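Local structure of putidaredoxin reductase (1Q1R) at residues A181-V184 / A190-V193; F196-H201 / V206-G211. The protein probably passes electrons from NADH through its bound FAD to the iron-sulfur protein putidaredoxin, which supplies the cytochrome P450cam monooxygenase. All coordinates share one frame; numbering follows the deposited sequence.

Overall arrangement
Both contacts belong to one beta-alpha-beta unit of the glutathione reductase fold, in which strand 174-178 leads through a loop into helix 191-204 and then to strand 207-209, an edge strand of a five-stranded parallel sheet. Contact 1 (181-184 with 190-193) sets the crossover loop against the start of the helix; contact 2 (196-201 with 206-211) sets the body of that helix against the edge strand and follows in series along the chain. Their centres lie about 10 Å apart. Two bonds, Ala181 O to Gly211 N (2.8 Å) and Val184 N to Glu198 OE2 (3.0 Å), probably fasten the crossover loop to the strand end and the helix within the pyridine nucleotide-disulphide oxidoreductase region.

Contact 1 (A181-V184 / A190-V193); sequences AARV and APPV
The guanidinium of Arg183 lies with one face against the first turn of helix 191-204, where Pro191 N sits 3.6 Å above the plane and over its centre. The motif is the helix entry of a beta-alpha-beta crossover, with Ala190 at the N-cap. The pyrrolidine ring of Pro191 extends across the same face: its CG is 3.6 Å from Arg183 NE, and its CD is 3.7 Å from Arg183 NH2. Ala190 C approaches Arg183 NH1 at 3.6 Å, again from over the face. NH1 also donates to Thr189 O and to Ser194 OG. Arg183 reaches the helix start because its CG stands between the backbone N and the carbonyl carbon (chi1 56°) and the chain then runs extended to NE. The side chains of Arg183 and Pro191 cross obliquely. The contact is face packing, and the two segments share no hydrogen bond. Ser194 OG also bonds to Val184 O, which links the loop backbone to the same point on the helix. Replacing Arg183 with an alanine would probably uncover the Pro191 ring and deprive Thr189 O of this donor, weakening the loop's hold on the helix start. Within that first turn, Val193 N bonds to the N-cap carbonyl, Ala190 O, at 2.8 Å.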
ATOM      1  N   ALA A 181       7.145  -7.340 -16.856  1.00 35.24           N
ATOM      2  CA  ALA A 181       8.485  -7.614 -16.343  1.00 34.69           C
ATOM      3  C   ALA A 181       8.872  -9.072 -16.562  1.00 34.47           C
ATOM      4  O   ALA A 181       8.010  -9.936 -16.733  1.00 33.84           O
ATOM      5  CB  ALA A 181       8.552  -7.273 -14.862  1.00 35.67           C
ATOM      6  N   ALA A 182      10.177  -9.340 -16.544  1.00 33.97           N
ATOM      7  CA  ALA A 182      10.700 -10.689 -16.747  1.00 33.81           C
ATOM      8  C   ALA A 182      10.334 -11.648 -15.617  1.00 34.18           C
ATOM      9  O   ALA A 182      10.315 -12.867 -15.802  1.00 33.00           O
ATOM     10  CB  ALA A 182      12.211 -10.633 -16.912  1.00 34.81           C
ATOM     11  N   ARG A 183      10.051 -11.094 -14.444  1.00 34.44           N
ATOM     12  CA  ARG A 183       9.674 -11.894 -13.284  1.00 35.43           C
ATOM     13  C   ARG A 183       8.791 -11.042 -12.383  1.00 35.30           C
ATOM     14  O   ARG A 183       8.966  -9.827 -12.307  1.00 36.33           O
ATOM     15  CB  ARG A 183      10.925 -12.364 -12.529  1.00 36.15           C
ATOM     16  CG  ARG A 183      11.860 -11.247 -12.077  1.00 37.59           C
ATOM     17  CD  ARG A 183      13.186 -11.818 -11.563  1.00 38.61           C
ATOM     18  NE  ARG A 183      14.117 -10.774 -11.132  1.00 39.32           N
ATOM     19  CZ  ARG A 183      14.015 -10.096  -9.990  1.00 39.88           C
ATOM     20  NH1 ARG A 183      13.021 -10.346  -9.146  1.00 39.25           N
ATOM     21  NH2 ARG A 183      14.909  -9.161  -9.693  1.00 38.67           N
ATOM     22  N   VAL A 184       7.833 -11.669 -11.709  1.00 35.49           N
ATOM     23  CA  VAL A 184       6.938 -10.919 -10.836  1.00 35.69           C
ATOM     24  C   VAL A 184       7.708 -10.268  -9.694  1.00 36.36           C
ATOM     25  O   VAL A 184       8.708 -10.809  -9.219  1.00 37.15           O
ATOM     26  CB  VAL A 184       5.832 -11.824 -10.235  1.00 35.70           C
ATOM     27  CG1 VAL A 184       5.000 -12.441 -11.351  1.00 35.37           C
ATOM     28  CG2 VAL A 184       6.451 -12.906  -9.373  1.00 34.13           C
ATOM     29  N   ALA A 190      14.501 -10.340  -5.067  1.00 39.67           N
ATOM     30  CA  ALA A 190      15.589 -10.976  -5.792  1.00 40.00           C
ATOM     31  C   ALA A 190      14.973 -12.098  -6.611  1.00 39.58           C
ATOM     32  O   ALA A 190      13.922 -12.631  -6.254  1.00 39.22           O
ATOM     33  CB  ALA A 190      16.621 -11.534  -4.815  1.00 40.52           C
ATOM     34  N   PRO A 191      15.618 -12.470  -7.726  1.00 39.53           N
ATOM     35  CA  PRO A 191      15.142 -13.534  -8.613  1.00 39.61           C
ATOM     36  C   PRO A 191      14.637 -14.795  -7.914  1.00 39.54           C
ATOM     37  O   PRO A 191      13.532 -15.261  -8.189  1.00 40.12           O
ATOM     38  CB  PRO A 191      16.350 -13.793  -9.505  1.00 39.82           C
ATOM     39  CG  PRO A 191      16.929 -12.421  -9.652  1.00 39.45           C
ATOM     40  CD  PRO A 191      16.881 -11.898  -8.231  1.00 39.86           C
ATOM     41  N   PRO A 192      15.435 -15.365  -6.995  1.00 39.54           N
ATOM     42  CA  PRO A 192      14.978 -16.578  -6.308  1.00 38.93           C
ATOM     43  C   PRO A 192      13.687 -16.382  -5.515  1.00 37.71           C
ATOM     44  O   PRO A 192      12.973 -17.342  -5.232  1.00 37.83           O
ATOM     45  CB  PRO A 192      16.173 -16.946  -5.425  1.00 39.70           C
ATOM     46  CG  PRO A 192      16.815 -15.619  -5.155  1.00 40.19           C
ATOM     47  CD  PRO A 192      16.758 -14.947  -6.500  1.00 40.03           C
ATOM     48  N   VAL A 193      13.392 -15.137  -5.157  1.00 36.69           N
ATOM     49  CA  VAL A 193      12.174 -14.833  -4.419  1.00 35.13           C
ATOM     50  C   VAL A 193      11.008 -14.787  -5.414  1.00 34.53           C
ATOM     51  O   VAL A 193       9.905 -15.234  -5.109  1.00 33.69           O
ATOM     52  CB  VAL A 193      12.295 -13.483  -3.676  1.00 34.98           C
ATOM     53  CG1 VAL A 193      10.963 -13.098  -3.057  1.00 34.19           C
ATOM     54  CG2 VAL A 193      13.359 -13.592  -2.592  1.00 35.74           C
TER

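Contact 2 (F196-H201 / V206-G211)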
ATOM      1  N   PHE A 196      10.083 -18.202  -6.198  1.00 29.47           N
ATOM      2  CA  PHE A 196       9.245 -18.801  -5.166  1.00 27.67           C
ATOM      3  C   PHE A 196       7.768 -18.487  -5.436  1.00 27.53           C
ATOM      4  O   PHE A 196       6.931 -19.393  -5.472  1.00 26.40           O
ATOM      5  CB  PHE A 196       9.640 -18.270  -3.787  1.00 27.59           C
ATOM      6  CG  PHE A 196       8.609 -18.528  -2.728  1.00 27.15           C
ATOM      7  CD1 PHE A 196       8.419 -19.811  -2.217  1.00 27.33           C
ATOM      8  CD2 PHE A 196       7.799 -17.495  -2.270  1.00 26.54           C
ATOM      9  CE1 PHE A 196       7.427 -20.060  -1.261  1.00 26.95           C
ATOM     10  CE2 PHE A 196       6.809 -17.728  -1.321  1.00 25.50           C
ATOM     11  CZ  PHE A 196       6.622 -19.014  -0.815  1.00 27.13           C
ATOM     12  N   TYR A 197       7.454 -17.206  -5.625  1.00 27.45           N
ATOM     13  CA  TYR A 197       6.073 -16.798  -5.884  1.00 28.96           C
ATOM     14  C   TYR A 197       5.510 -17.391  -7.173  1.00 28.48           C
ATOM     15  O   TYR A 197       4.394 -17.906  -7.194  1.00 27.77           O
ATOM     16  CB  TYR A 197       5.958 -15.273  -5.938  1.00 30.08           C
ATOM     17  CG  TYR A 197       6.005 -14.608  -4.585  1.00 32.86           C
ATOM     18  CD1 TYR A 197       7.141 -13.916  -4.163  1.00 34.41           C
ATOM     19  CD2 TYR A 197       4.913 -14.668  -3.721  1.00 34.39           C
ATOM     20  CE1 TYR A 197       7.184 -13.298  -2.913  1.00 35.27           C
ATOM     21  CE2 TYR A 197       4.948 -14.054  -2.468  1.00 35.08           C
ATOM     22  CZ  TYR A 197       6.085 -13.372  -2.074  1.00 35.43           C
ATOM     23  OH  TYR A 197       6.118 -12.752  -0.845  1.00 37.38           O
ATOM     24  N   GLU A 198       6.282 -17.319  -8.251  1.00 29.03           N
ATOM     25  CA  GLU A 198       5.827 -17.864  -9.522  1.00 29.73           C
ATOM     26  C   GLU A 198       5.517 -19.354  -9.404  1.00 30.05           C
ATOM     27  O   GLU A 198       4.477 -19.821  -9.878  1.00 29.67           O
ATOM     28  CB  GLU A 198       6.872 -17.581 -10.607  1.00 31.40           C
ATOM     29  CG  GLU A 198       6.876 -16.109 -11.030  1.00 33.42           C
ATOM     30  CD  GLU A 198       7.984 -15.756 -12.005  1.00 35.54           C
ATOM     31  OE1 GLU A 198       8.357 -16.622 -12.823  1.00 38.37           O
ATOM     32  OE2 GLU A 198       8.470 -14.606 -11.962  1.00 35.86           O
ATOM     33  N   HIS A 199       6.395 -20.103  -8.745  1.00 29.90           N
ATOM     34  CA  HIS A 199       6.164 -21.534  -8.570  1.00 30.03           C
ATOM     35  C   HIS A 199       4.991 -21.771  -7.618  1.00 29.51           C
ATOM     36  O   HIS A 199       4.180 -22.674  -7.815  1.00 29.12           O
ATOM     37  CB  HIS A 199       7.427 -22.216  -8.030  1.00 31.91           C
ATOM     38  CG  HIS A 199       7.250 -23.674  -7.739  1.00 33.40           C
ATOM     39  ND1 HIS A 199       6.911 -24.149  -6.490  1.00 34.26           N
ATOM     40  CD2 HIS A 199       7.329 -24.761  -8.545  1.00 33.87           C
ATOM     41  CE1 HIS A 199       6.789 -25.463  -6.539  1.00 34.18           C
ATOM     42  NE2 HIS A 199       7.036 -25.859  -7.773  1.00 33.89           N
ATOM     43  N   LEU A 200       4.907 -20.948  -6.583  1.00 28.83           N
ATOM     44  CA  LEU A 200       3.839 -21.067  -5.603  1.00 28.32           C
ATOM     45  C   LEU A 200       2.471 -20.967  -6.295  1.00 28.07           C
ATOM     46  O   LEU A 200       1.616 -21.843  -6.141  1.00 27.34           O
ATOM     47  CB  LEU A 200       4.016 -19.959  -4.560  1.00 29.60           C
ATOM     48  CG  LEU A 200       3.257 -19.907  -3.229  1.00 31.67           C
ATOM     49  CD1 LEU A 200       2.236 -18.808  -3.306  1.00 31.88           C
ATOM     50  CD2 LEU A 200       2.634 -21.248  -2.886  1.00 31.57           C
ATOM     51  N   HIS A 201       2.286 -19.908  -7.075  1.00 27.37           N
ATOM     52  CA  HIS A 201       1.039 -19.675  -7.789  1.00 28.12           C
ATOM     53  C   HIS A 201       0.760 -20.678  -8.910  1.00 28.58           C
ATOM     54  O   HIS A 201      -0.355 -21.189  -9.021  1.00 27.70           O
ATOM     55  CB  HIS A 201       1.030 -18.249  -8.337  1.00 27.31           C
ATOM     56  CG  HIS A 201       0.775 -17.209  -7.289  1.00 27.50           C
ATOM     57  ND1 HIS A 201      -0.495 -16.797  -6.944  1.00 27.40           N
ATOM     58  CD2 HIS A 201       1.622 -16.520  -6.490  1.00 26.29           C
ATOM     59  CE1 HIS A 201      -0.417 -15.898  -5.980  1.00 27.29           C
ATOM     60  NE2 HIS A 201       0.857 -15.713  -5.685  1.00 27.01           N
ATOM     61  N   VAL A 206      -2.488 -21.155 -11.087  1.00 29.87           N
ATOM     62  CA  VAL A 206      -2.390 -19.899 -11.813  1.00 29.44           C
ATOM     63  C   VAL A 206      -1.422 -20.013 -12.983  1.00 30.76           C
ATOM     64  O   VAL A 206      -0.328 -20.562 -12.845  1.00 30.86           O
ATOM     65  CB  VAL A 206      -1.885 -18.758 -10.911  1.00 28.80           C
ATOM     66  CG1 VAL A 206      -1.737 -17.471 -11.728  1.00 28.34           C
ATOM     67  CG2 VAL A 206      -2.834 -18.552  -9.760  1.00 28.17           C
ATOM     68  N   ASP A 207      -1.832 -19.504 -14.139  1.00 30.75           N
ATOM     69  CA  ASP A 207      -0.963 -19.511 -15.307  1.00 31.43           C
ATOM     70  C   ASP A 207      -0.344 -18.124 -15.391  1.00 30.82           C
ATOM     71  O   ASP A 207      -0.967 -17.182 -15.880  1.00 30.47           O
ATOM     72  CB  ASP A 207      -1.751 -19.816 -16.583  1.00 32.77           C
ATOM     73  CG  ASP A 207      -0.919 -19.619 -17.839  1.00 34.18           C
ATOM     74  OD1 ASP A 207       0.325 -19.709 -17.761  1.00 34.83           O
ATOM     75  OD2 ASP A 207      -1.508 -19.385 -18.909  1.00 35.89           O
ATOM     76  N   ILE A 208       0.883 -18.004 -14.891  1.00 30.82           N
ATOM     77  CA  ILE A 208       1.603 -16.734 -14.886  1.00 30.56           C
ATOM     78  C   ILE A 208       2.407 -16.546 -16.167  1.00 31.20           C
ATOM     79  O   ILE A 208       3.218 -17.398 -16.533  1.00 30.99           O
ATOM     80  CB  ILE A 208       2.565 -16.656 -13.679  1.00 30.92           C
ATOM     81  CG1 ILE A 208       1.756 -16.642 -12.380  1.00 31.60           C
ATOM     82  CG2 ILE A 208       3.450 -15.419 -13.785  1.00 29.74           C
ATOM     83  CD1 ILE A 208       2.595 -16.643 -11.128  1.00 33.34           C
ATOM     84  N   ARG A 209       2.177 -15.425 -16.841  1.00 31.32           N
ATOM     85  CA  ARG A 209       2.888 -15.118 -18.077  1.00 32.12           C
ATOM     86  C   ARG A 209       3.677 -13.830 -17.925  1.00 31.68           C
ATOM     87  O   ARG A 209       3.123 -12.733 -17.969  1.00 30.88           O
ATOM     88  CB  ARG A 209       1.899 -14.998 -19.240  1.00 32.88           C
ATOM     89  CG  ARG A 209       0.998 -16.212 -19.353  1.00 34.80           C
ATOM     90  CD  ARG A 209       0.395 -16.379 -20.730  1.00 37.16           C
ATOM     91  NE  ARG A 209      -0.310 -17.656 -20.815  1.00 40.14           N
ATOM     92  CZ  ARG A 209      -0.624 -18.269 -21.951  1.00 41.23           C
ATOM     93  NH1 ARG A 209      -0.294 -17.723 -23.115  1.00 41.88           N
ATOM     94  NH2 ARG A 209      -1.264 -19.431 -21.922  1.00 40.74           N
ATOM     95  N   THR A 210       4.983 -13.976 -17.734  1.00 32.22           N
ATOM     96  CA  THR A 210       5.862 -12.828 -17.573  1.00 32.90           C
ATOM     97  C   THR A 210       6.351 -12.354 -18.936  1.00 33.43           C
ATOM     98  O   THR A 210       6.218 -13.062 -19.929  1.00 32.99           O
ATOM     99  CB  THR A 210       7.069 -13.184 -16.692  1.00 33.19           C
ATOM    100  OG1 THR A 210       7.706 -14.358 -17.208  1.00 33.27           O
ATOM    101  CG2 THR A 210       6.621 -13.445 -15.260  1.00 33.73           C
ATOM    102  N   GLY A 211       6.917 -11.154 -18.980  1.00 33.87           N
ATOM    103  CA  GLY A 211       7.394 -10.625 -20.242  1.00 35.66           C
ATOM    104  C   GLY A 211       6.261 -10.580 -21.252  1.00 36.48           C
ATOM    105  O   GLY A 211       6.478 -10.722 -22.459  1.00 36.47           O
TER
HETATM  106  O   HOH W   1       8.252 -16.942 -16.003  1.00 39.59           O
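His201 and Ile208 make the tight part of this contact, with Ile208 CD1 lying 3.6 Å from His201 CB and 3.8 Å from Glu198 CA. The extended outer chain of Ile208 (chi2 177°) carries CD1 out to these two atoms. Val206 lies alongside His201, pointing the same way; its CG2 comes to the edge of the imidazole, near the ring plane. A backbone bond closes this end, Val206 N to His201 O at 3.0 Å. The imidazole itself turns away from the strand: its NE2 bonds to Gln333 OE1, and Tyr334 meets the ring edge-to-face.

Toward Thr210 the fit is looser. Glu198 and Thr210 approach from opposite directions, yet Glu198 OE2 comes no nearer than 4.0 Å to Thr210 CG2, and that oxygen is bound instead by Val184 N. A water bridges the two residues, donating to Glu198 OE1 at 3.2 Å and lying 2.9 Å from Thr210 OG1.

In this beta-alpha-beta unit, helix 191-204 packs on edge strand 207-209, which pairs in parallel with strand 174-178. Helix 159-170 packs against His201 through Leu162 and Ala166 and against Val206 through Ile169, while strand 336-342 meets Tyr197 and Leu200.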